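Local structure of PHOX (Pseudomonas fluorescens, 4A9V) at residues Gly174-Cys179 and Asp231-Met236; Arg111-Cys116 and Ile225-Phe230; Pro418-Arg421 and Gly427-Leu430. The protein hydrolyses phosphate monoesters as an alkaline phosphatase of the PhoX family, a beta-propeller enzyme that uses an iron-calcium cofactor. All coordinates share one frame; numbering follows the deposited sequence.

Contact 1: Gly174-Cys179 and Asp231-Met236; sequences GTFQNC and DPRFDM. With FEO (mu-oxo-diiron), chain S.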
loop_
_atom_site.group_PDB
_atom_site.type_symbol
_atom_site.label_atom_id
_atom_site.label_comp_id
_atom_site.label_asym_id
_atom_site.label_seq_id
_atom_site.Cartn_x
_atom_site.Cartn_y
_atom_site.Cartn_z
ATOM N N GLY A 174 -6.752 -9.621 -14.491
ATOM C CA GLY A 174 -6.295 -9.570 -13.118
ATOM C C GLY A 174 -5.718 -8.253 -12.665
ATOM O O GLY A 174 -5.150 -7.477 -13.445
ATOM N N THR A 175 -5.872 -8.030 -11.367
ATOM C CA THR A 175 -4.998 -7.192 -10.584
ATOM C C THR A 175 -4.533 -8.041 -9.407
ATOM O O THR A 175 -5.296 -8.872 -8.900
ATOM C CB THR A 175 -5.743 -5.913 -10.134
ATOM O OG1 THR A 175 -4.853 -5.033 -9.456
ATOM C CG2 THR A 175 -6.921 -6.220 -9.227
ATOM N N PHE A 176 -3.234 -7.997 -9.132
ATOM C CA PHE A 176 -2.644 -8.836 -8.105
ATOM C C PHE A 176 -1.462 -8.096 -7.479
ATOM O O PHE A 176 -1.117 -6.998 -7.914
ATOM C CB PHE A 176 -2.251 -10.226 -8.661
ATOM C CG PHE A 176 -1.398 -10.186 -9.911
ATOM C CD1 PHE A 176 -0.029 -9.964 -9.826
ATOM C CD2 PHE A 176 -1.949 -10.410 -11.160
ATOM C CE1 PHE A 176 0.753 -9.902 -10.965
ATOM C CE2 PHE A 176 -1.164 -10.390 -12.300
ATOM C CZ PHE A 176 0.180 -10.095 -12.204
ATOM N N GLN A 177 -0.950 -8.615 -6.371
ATOM C CA GLN A 177 0.082 -7.921 -5.600
ATOM C C GLN A 177 -0.399 -6.512 -5.240
ATOM O O GLN A 177 0.376 -5.560 -5.125
ATOM C CB GLN A 177 1.439 -7.939 -6.312
ATOM C CG GLN A 177 2.052 -9.335 -6.392
ATOM C CD GLN A 177 2.699 -9.852 -5.106
ATOM O OE1 GLN A 177 3.098 -11.018 -5.048
ATOM N NE2 GLN A 177 2.977 -8.969 -4.166
ATOM N N ASN A 178 -1.658 -6.463 -4.832
ATOM C CA ASN A 178 -2.334 -5.235 -4.424
ATOM C C ASN A 178 -1.926 -4.816 -3.023
ATOM O O ASN A 178 -2.242 -5.491 -2.044
ATOM C CB ASN A 178 -3.842 -5.431 -4.461
ATOM C CG ASN A 178 -4.315 -5.845 -5.817
ATOM O OD1 ASN A 178 -4.098 -6.984 -6.233
ATOM N ND2 ASN A 178 -4.786 -4.870 -6.585
ATOM N N CYS A 179 -1.190 -3.715 -2.954
ATOM C CA CYS A 179 -0.528 -3.271 -1.746
ATOM C C CYS A 179 -1.458 -2.325 -0.992
ATOM O O CYS A 179 -2.284 -2.771 -0.197
ATOM C CB CYS A 179 0.805 -2.631 -2.124
ATOM S SG CYS A 179 1.762 -2.059 -0.723
ATOM N N ASP A 231 1.137 -21.654 -15.623
ATOM C CA ASP A 231 0.308 -20.655 -16.308
ATOM C C ASP A 231 1.189 -19.800 -17.214
ATOM O O ASP A 231 1.972 -18.985 -16.733
ATOM C CB ASP A 231 -0.449 -19.780 -15.303
ATOM C CG ASP A 231 -1.434 -18.847 -15.973
ATOM O OD1 ASP A 231 -1.265 -18.579 -17.183
ATOM O OD2 ASP A 231 -2.329 -18.313 -15.280
ATOM N N PRO A 232 1.130 -20.048 -18.533
ATOM C CA PRO A 232 2.083 -19.406 -19.432
ATOM C C PRO A 232 1.904 -17.899 -19.573
ATOM O O PRO A 232 2.785 -17.235 -20.116
ATOM C CB PRO A 232 1.829 -20.092 -20.776
ATOM C CG PRO A 232 0.467 -20.680 -20.673
ATOM C CD PRO A 232 0.287 -21.033 -19.227
ATOM N N ARG A 233 0.820 -17.350 -19.025
ATOM C CA ARG A 233 0.643 -15.906 -19.008
ATOM C C ARG A 233 1.809 -15.222 -18.285
ATOM O O ARG A 233 2.143 -14.079 -18.576
ATOM C CB ARG A 233 -0.692 -15.551 -18.351
ATOM C CG ARG A 233 -1.028 -14.068 -18.392
ATOM C CD ARG A 233 -2.507 -13.797 -18.169
ATOM N NE ARG A 233 -2.949 -14.126 -16.818
ATOM C CZ ARG A 233 -3.241 -13.218 -15.892
ATOM N NH1 ARG A 233 -2.765 -11.985 -15.997
ATOM N NH2 ARG A 233 -3.983 -13.553 -14.849
ATOM N N PHE A 234 2.408 -15.942 -17.344
ATOM C CA PHE A 234 3.480 -15.425 -16.504
ATOM C C PHE A 234 4.875 -15.842 -16.978
ATOM O O PHE A 234 5.876 -15.537 -16.317
ATOM C CB PHE A 234 3.245 -15.875 -15.060
ATOM C CG PHE A 234 1.992 -15.295 -14.456
ATOM C CD1 PHE A 234 1.970 -13.990 -14.008
ATOM C CD2 PHE A 234 0.786 -15.963 -14.561
ATOM C CE1 PHE A 234 0.787 -13.390 -13.623
ATOM C CE2 PHE A 234 -0.407 -15.369 -14.176
ATOM C CZ PHE A 234 -0.407 -14.072 -13.728
ATOM N N ASP A 235 4.928 -16.542 -18.115
ATOM C CA ASP A 235 6.183 -16.992 -18.716
ATOM C C ASP A 235 6.669 -15.972 -19.736
ATOM O O ASP A 235 6.089 -15.828 -20.819
ATOM C CB ASP A 235 5.958 -18.348 -19.381
ATOM C CG ASP A 235 7.218 -18.923 -20.009
ATOM O OD1 ASP A 235 8.277 -18.250 -19.994
ATOM O OD2 ASP A 235 7.144 -20.075 -20.483
ATOM N N MET A 236 7.710 -15.235 -19.360
ATOM C CA MET A 236 8.251 -14.165 -20.192
ATOM C C MET A 236 8.833 -14.640 -21.521
ATOM O O MET A 236 9.015 -13.828 -22.427
ATOM C CB MET A 236 9.319 -13.391 -19.422
ATOM C CG MET A 236 8.779 -12.639 -18.222
ATOM S SD MET A 236 7.847 -11.176 -18.714
ATOM C CE MET A 236 9.137 -10.140 -19.395
HETATM FE FE1 FEO S . 3.183 -3.978 -0.158
HETATM FE FE2 FEO S . 5.716 -1.614 0.086
HETATM O O FEO S . 4.460 -2.879 0.828
HETATM O O HOH W 1 2.311 -4.256 1.798
HETATM O O HOH W 2 4.737 -5.532 0.408
#
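F176 and F234 meet as an offset edge-to-face aromatic pair, joining the approach to a beta-propeller strand, 178-183, to a short 3-10 segment, 232-234, in the long loop after helix 211-216. The geometry supports this reading: the ring centroids lie 5.6 Å apart, the planes are turned 65° against each other, and F234 presents its edge toward the face of F176. The closest carbons are F176 CZ and F234 CE1 at 3.6 Å, and the two side chains arrive from opposite directions. F176 reaches its partner with CG set between its own backbone N and carbonyl carbon (chi1 52°). R233 adds a flat layer: F234 CZ sits over the centre of its guanidinium, 3.6 Å above the plane, while R233 NH1 lies near the plane of the F176 ring at its edge, 4.3 Å from F176 CE2. R233 NH2 hydrogen-bonds to G145 O, and NH1 makes a salt bridge to E242 OE2. An Asx turn shapes the 3-10 segment, D231 OD1 accepting from R233 N at 3.0 Å. Backbone angles at G174 would jam a CB against the preceding carbonyl. The aromatic pair lies away from the cofactor; C179, at the other end of 174-179, takes no part in it but binds iron together with E90 and E194, C179 SG lying 2.5 Å from FE1 of the mu-oxo-diiron group.

Contact 2: Arg111-Cys116 and Ile225-Phe230; sequences RKALAC and INWHPF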
loop_
_atom_site.group_PDB
_atom_site.type_symbol
_atom_site.label_atom_id
_atom_site.label_comp_id
_atom_site.label_asym_id
_atom_site.label_seq_id
_atom_site.Cartn_x
_atom_site.Cartn_y
_atom_site.Cartn_z
ATOM N N ARG A 111 -4.121 -20.974 -10.205
ATOM C CA ARG A 111 -5.414 -20.298 -10.166
ATOM C C ARG A 111 -5.833 -19.961 -8.736
ATOM O O ARG A 111 -6.350 -18.878 -8.459
ATOM C CB ARG A 111 -6.468 -21.184 -10.818
ATOM C CG ARG A 111 -7.840 -20.548 -10.881
ATOM C CD ARG A 111 -8.877 -21.549 -11.337
ATOM N NE ARG A 111 -10.221 -21.039 -11.107
ATOM C CZ ARG A 111 -11.326 -21.748 -11.293
ATOM N NH1 ARG A 111 -11.248 -23.013 -11.683
ATOM N NH2 ARG A 111 -12.512 -21.197 -11.080
ATOM N N LYS A 112 -5.571 -20.873 -7.806
ATOM C CA LYS A 112 -5.933 -20.673 -6.410
ATOM C C LYS A 112 -5.121 -19.539 -5.768
ATOM O O LYS A 112 -5.660 -18.740 -5.008
ATOM C CB LYS A 112 -5.731 -21.978 -5.646
ATOM C CG LYS A 112 -6.109 -21.944 -4.184
ATOM C CD LYS A 112 -6.125 -23.350 -3.613
ATOM C CE LYS A 112 -6.087 -23.340 -2.102
ATOM N NZ LYS A 112 -6.195 -24.712 -1.534
ATOM N N ALA A 113 -3.834 -19.443 -6.100
ATOM C CA ALA A 113 -2.997 -18.333 -5.627
ATOM C C ALA A 113 -3.482 -17.006 -6.204
ATOM O O ALA A 113 -3.614 -16.024 -5.477
ATOM C CB ALA A 113 -1.533 -18.579 -5.977
ATOM N N LEU A 114 -3.755 -16.969 -7.499
ATOM C CA LEU A 114 -4.261 -15.747 -8.119
ATOM C C LEU A 114 -5.610 -15.332 -7.517
ATOM O O LEU A 114 -5.893 -14.139 -7.361
ATOM C CB LEU A 114 -4.395 -15.956 -9.628
ATOM C CG LEU A 114 -3.082 -15.785 -10.393
ATOM C CD1 LEU A 114 -3.122 -16.534 -11.712
ATOM C CD2 LEU A 114 -2.772 -14.320 -10.635
ATOM N N ALA A 115 -6.403 -16.322 -7.107
ATOM C CA ALA A 115 -7.699 -16.077 -6.490
ATOM C C ALA A 115 -7.568 -15.371 -5.143
ATOM O O ALA A 115 -8.497 -14.704 -4.694
ATOM C CB ALA A 115 -8.446 -17.387 -6.321
ATOM N N CYS A 116 -6.450 -15.598 -4.460
ATOM C CA CYS A 116 -6.201 -14.988 -3.161
ATOM C C CYS A 116 -5.940 -13.495 -3.227
ATOM O O CYS A 116 -5.940 -12.849 -2.185
ATOM C CB CYS A 116 -4.982 -15.631 -2.512
ATOM S SG CYS A 116 -5.217 -17.294 -1.857
ATOM N N ILE A 225 7.632 -17.359 -6.463
ATOM C CA ILE A 225 6.199 -17.408 -6.742
ATOM C C ILE A 225 5.849 -18.624 -7.621
ATOM O O ILE A 225 4.940 -19.398 -7.294
ATOM C CB ILE A 225 5.720 -16.090 -7.398
ATOM C CG1 ILE A 225 5.993 -14.897 -6.480
ATOM C CG2 ILE A 225 4.249 -16.174 -7.763
ATOM C CD1 ILE A 225 5.401 -15.029 -5.097
ATOM N N ASN A 226 6.571 -18.793 -8.728
ATOM C CA ASN A 226 6.533 -20.019 -9.512
ATOM C C ASN A 226 5.121 -20.353 -9.991
ATOM O O ASN A 226 4.655 -21.495 -9.922
ATOM C CB ASN A 226 7.191 -21.151 -8.727
ATOM C CG ASN A 226 8.664 -20.884 -8.471
ATOM O OD1 ASN A 226 9.345 -20.302 -9.314
ATOM N ND2 ASN A 226 9.120 -21.167 -7.258
ATOM N N TRP A 227 4.508 -19.353 -10.620
ATOM C CA TRP A 227 3.295 -19.547 -11.407
ATOM C C TRP A 227 3.597 -19.948 -12.829
ATOM O O TRP A 227 2.852 -20.715 -13.436
ATOM C CB TRP A 227 2.474 -18.265 -11.420
ATOM C CG TRP A 227 1.930 -17.871 -10.079
ATOM C CD1 TRP A 227 1.918 -18.620 -8.906
ATOM C CD2 TRP A 227 1.257 -16.624 -9.756
ATOM N NE1 TRP A 227 1.282 -17.935 -7.907
ATOM C CE2 TRP A 227 0.933 -16.696 -8.336
ATOM C CE3 TRP A 227 1.051 -15.439 -10.434
ATOM C CZ2 TRP A 227 0.350 -15.639 -7.670
ATOM C CZ3 TRP A 227 0.459 -14.382 -9.758
ATOM C CH2 TRP A 227 0.124 -14.476 -8.406
ATOM N N HIS A 228 4.677 -19.410 -13.386
ATOM C CA HIS A 228 4.977 -19.580 -14.806
ATOM C C HIS A 228 5.156 -21.002 -15.296
ATOM O O HIS A 228 4.906 -21.261 -16.468
ATOM C CB HIS A 228 6.179 -18.723 -15.202
ATOM C CG HIS A 228 7.456 -19.097 -14.491
ATOM N ND1 HIS A 228 7.756 -18.653 -13.248
ATOM C CD2 HIS A 228 8.522 -19.892 -14.893
ATOM C CE1 HIS A 228 8.927 -19.192 -12.859
ATOM N NE2 HIS A 228 9.395 -19.949 -13.866
ATOM N N PRO A 229 5.505 -21.964 -14.416
ATOM C CA PRO A 229 5.599 -23.335 -14.931
ATOM C C PRO A 229 4.242 -23.948 -15.266
ATOM O O PRO A 229 4.182 -24.932 -16.002
ATOM C CB PRO A 229 6.267 -24.099 -13.782
ATOM C CG PRO A 229 7.012 -23.058 -13.023
ATOM C CD PRO A 229 6.128 -21.850 -13.087
ATOM N N PHE A 230 3.160 -23.338 -14.786
ATOM C CA PHE A 230 1.829 -23.904 -14.973
ATOM C C PHE A 230 0.861 -22.955 -15.676
ATOM O O PHE A 230 -0.176 -23.400 -16.174
ATOM C CB PHE A 230 1.251 -24.355 -13.634
ATOM C CG PHE A 230 2.070 -25.408 -12.949
ATOM C CD1 PHE A 230 2.059 -26.712 -13.410
ATOM C CD2 PHE A 230 2.950 -25.070 -11.936
ATOM C CE1 PHE A 230 2.887 -27.667 -12.856
ATOM C CE2 PHE A 230 3.755 -26.027 -11.352
ATOM C CZ PHE A 230 3.734 -27.324 -11.822
#
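L114 lays its CG over one face of the W227 indole, a CH-pi contact in which CG stands 4.0 Å from the centroid of the six-membered ring and only 16° off the ring normal. One of its methyls comes closer still, L114 CD2 to W227 CZ3 at 3.3 Å. A113, one residue earlier on helix 107-115, meets the NE1 and CZ2 margin of the same indole obliquely, its CB 3.5 Å from W227 NE1, whereas L114 keeps to the part around CZ3 and CH2. The other face of W227 is covered from its own loop by I225 CG2, which lies 3.3 Å above the plane and offset toward the rim, leaving the indole sandwiched between two aliphatic groups. W227 gets there with CG anti to its carbonyl carbon (chi1 -66°), swinging the ring from the loop toward the helix, where it also touches V110. F234 adds an edge-to-face ring contact. Shortening W227 to an alanine is likely to open a gap between the helix and the loop, leaving L114 and I225 without the indole faces they pack on. No hydrogen bond or charge pair links the two segments; CH groups pack on the indole, and the contact therefore depends on shape and close fit where it joins helix 107-115, at A113 and L114, to the loop 225-230.

Contact 3: Pro418-Arg421 and Gly427-Leu430; sequences PNPR and GQIL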
loop_
_atom_site.group_PDB
_atom_site.type_symbol
_atom_site.label_atom_id
_atom_site.label_comp_id
_atom_site.label_asym_id
_atom_site.label_seq_id
_atom_site.Cartn_x
_atom_site.Cartn_y
_atom_site.Cartn_z
ATOM N N PRO A 418 16.755 13.982 2.740
ATOM C CA PRO A 418 15.756 13.196 3.452
ATOM C C PRO A 418 16.137 11.726 3.634
ATOM O O PRO A 418 15.331 10.952 4.164
ATOM C CB PRO A 418 14.520 13.345 2.573
ATOM C CG PRO A 418 15.075 13.508 1.191
ATOM C CD PRO A 418 16.307 14.346 1.384
ATOM N N ASN A 419 17.352 11.366 3.204
ATOM C CA ASN A 419 17.902 10.016 3.371
ATOM C C ASN A 419 19.259 10.106 4.100
ATOM O O ASN A 419 20.318 9.965 3.484
ATOM C CB ASN A 419 18.044 9.317 2.012
ATOM C CG ASN A 419 16.748 9.330 1.211
ATOM O OD1 ASN A 419 15.814 8.586 1.504
ATOM N ND2 ASN A 419 16.704 10.153 0.166
ATOM N N PRO A 420 19.227 10.404 5.413
ATOM C CA PRO A 420 20.412 10.935 6.100
ATOM C C PRO A 420 21.387 9.895 6.671
ATOM O O PRO A 420 22.379 10.285 7.287
ATOM C CB PRO A 420 19.804 11.745 7.238
ATOM C CG PRO A 420 18.539 11.017 7.556
ATOM C CD PRO A 420 18.002 10.633 6.198
ATOM N N ARG A 421 21.099 8.604 6.514
ATOM C CA ARG A 421 21.923 7.552 7.125
ATOM C C ARG A 421 22.268 6.463 6.123
ATOM O O ARG A 421 21.382 5.858 5.516
ATOM C CB ARG A 421 21.201 6.913 8.317
ATOM C CG ARG A 421 20.964 7.862 9.476
ATOM C CD ARG A 421 20.216 7.213 10.631
ATOM N NE ARG A 421 18.891 6.764 10.218
ATOM C CZ ARG A 421 17.979 6.267 11.041
ATOM N NH1 ARG A 421 18.227 6.182 12.339
ATOM N NH2 ARG A 421 16.810 5.873 10.567
ATOM N N GLY A 427 14.410 3.440 9.070
ATOM C CA GLY A 427 13.470 4.283 8.339
ATOM C C GLY A 427 13.202 5.642 8.963
ATOM O O GLY A 427 13.776 6.021 9.992
ATOM N N GLN A 428 12.325 6.384 8.303
ATOM C CA GLN A 428 12.033 7.755 8.674
ATOM C C GLN A 428 10.719 8.162 8.001
ATOM O O GLN A 428 10.228 7.457 7.110
ATOM C CB GLN A 428 13.190 8.702 8.278
ATOM C CG GLN A 428 13.483 8.792 6.781
ATOM C CD GLN A 428 14.598 7.861 6.323
ATOM O OE1 GLN A 428 14.985 6.934 7.030
ATOM N NE2 GLN A 428 15.061 8.058 5.096
ATOM N N ILE A 429 10.101 9.219 8.520
ATOM C CA ILE A 429 8.889 9.771 7.918
ATOM C C ILE A 429 9.182 11.177 7.412
ATOM O O ILE A 429 9.608 12.066 8.170
ATOM C CB ILE A 429 7.688 9.787 8.884
ATOM C CG1 ILE A 429 7.427 8.373 9.407
ATOM C CG2 ILE A 429 6.468 10.352 8.168
ATOM C CD1 ILE A 429 6.280 8.276 10.394
ATOM N N LEU A 430 8.976 11.346 6.114
ATOM C CA LEU A 430 9.196 12.579 5.390
ATOM C C LEU A 430 7.894 13.376 5.304
ATOM O O LEU A 430 6.829 12.800 5.095
ATOM C CB LEU A 430 9.677 12.204 3.988
ATOM C CG LEU A 430 9.744 13.277 2.911
ATOM C CD1 LEU A 430 10.767 14.346 3.249
ATOM C CD2 LEU A 430 10.069 12.620 1.584
HETATM O O HOH W 3 17.728 7.381 7.716
#
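Q428 reaches from the start of strand 428-434 to the loop 418-421, where Q428 NE2 donates to P418 O at 3.1 Å. The donor lies in the carbonyl plane on a lone pair, but the bond is bent, with an N-H...O angle of 136°. At the other end of the amide, Q428 OE1 accepts from a water at 2.9 Å, and that water accepts from R421 NE at 2.8 Å in the plane of the guanidinium. R421 NH2 lies 3.1 Å from G427 O, at the guanidinium edge, at an angle too poor for a hydrogen bond. A bend at chi2 (-95°) turns the glutamine amide so that both its ends serve the loop. Alongside, P418 CB rests on L430 CD1 at 3.9 Å, an apolar patch that M383 also touches. The second shell fixes both polar groups: N424 ND2 donates to Q428 OE1 and D384 OD2 accepts from Q428 NE2, while R421 NH1 binds the carbonyls of A452 and P462. N419 OD1, in turn, takes the backbone N of D384. Two partners at each end should fix the amide's flip; this buried loop-to-strand connection combines directional polar bonds, one through a water, with apolar packing.

In the fold
All three contacts are largely buried, yet they differ in chemistry. Contacts 1 and 2, centres about 8 Å apart, share a largely aromatic and aliphatic cluster, with the guanidinium of R233 at contact 1: F234 packs on both W227 and L114, and both contacts draw on the loop between helix 211-216 and strand 249-252. Their segments alternate along the chain, tying together helix 107-115, the approach to strand 178-183 and that loop. Contact 3 lies across the chain's centre, about 32 Å from contact 1 between centres, and joins a loop to its following strand through amide, carbonyl, water and apolar packing; its G427 lies about 9 Å from the side chain of the calcium ligand E387.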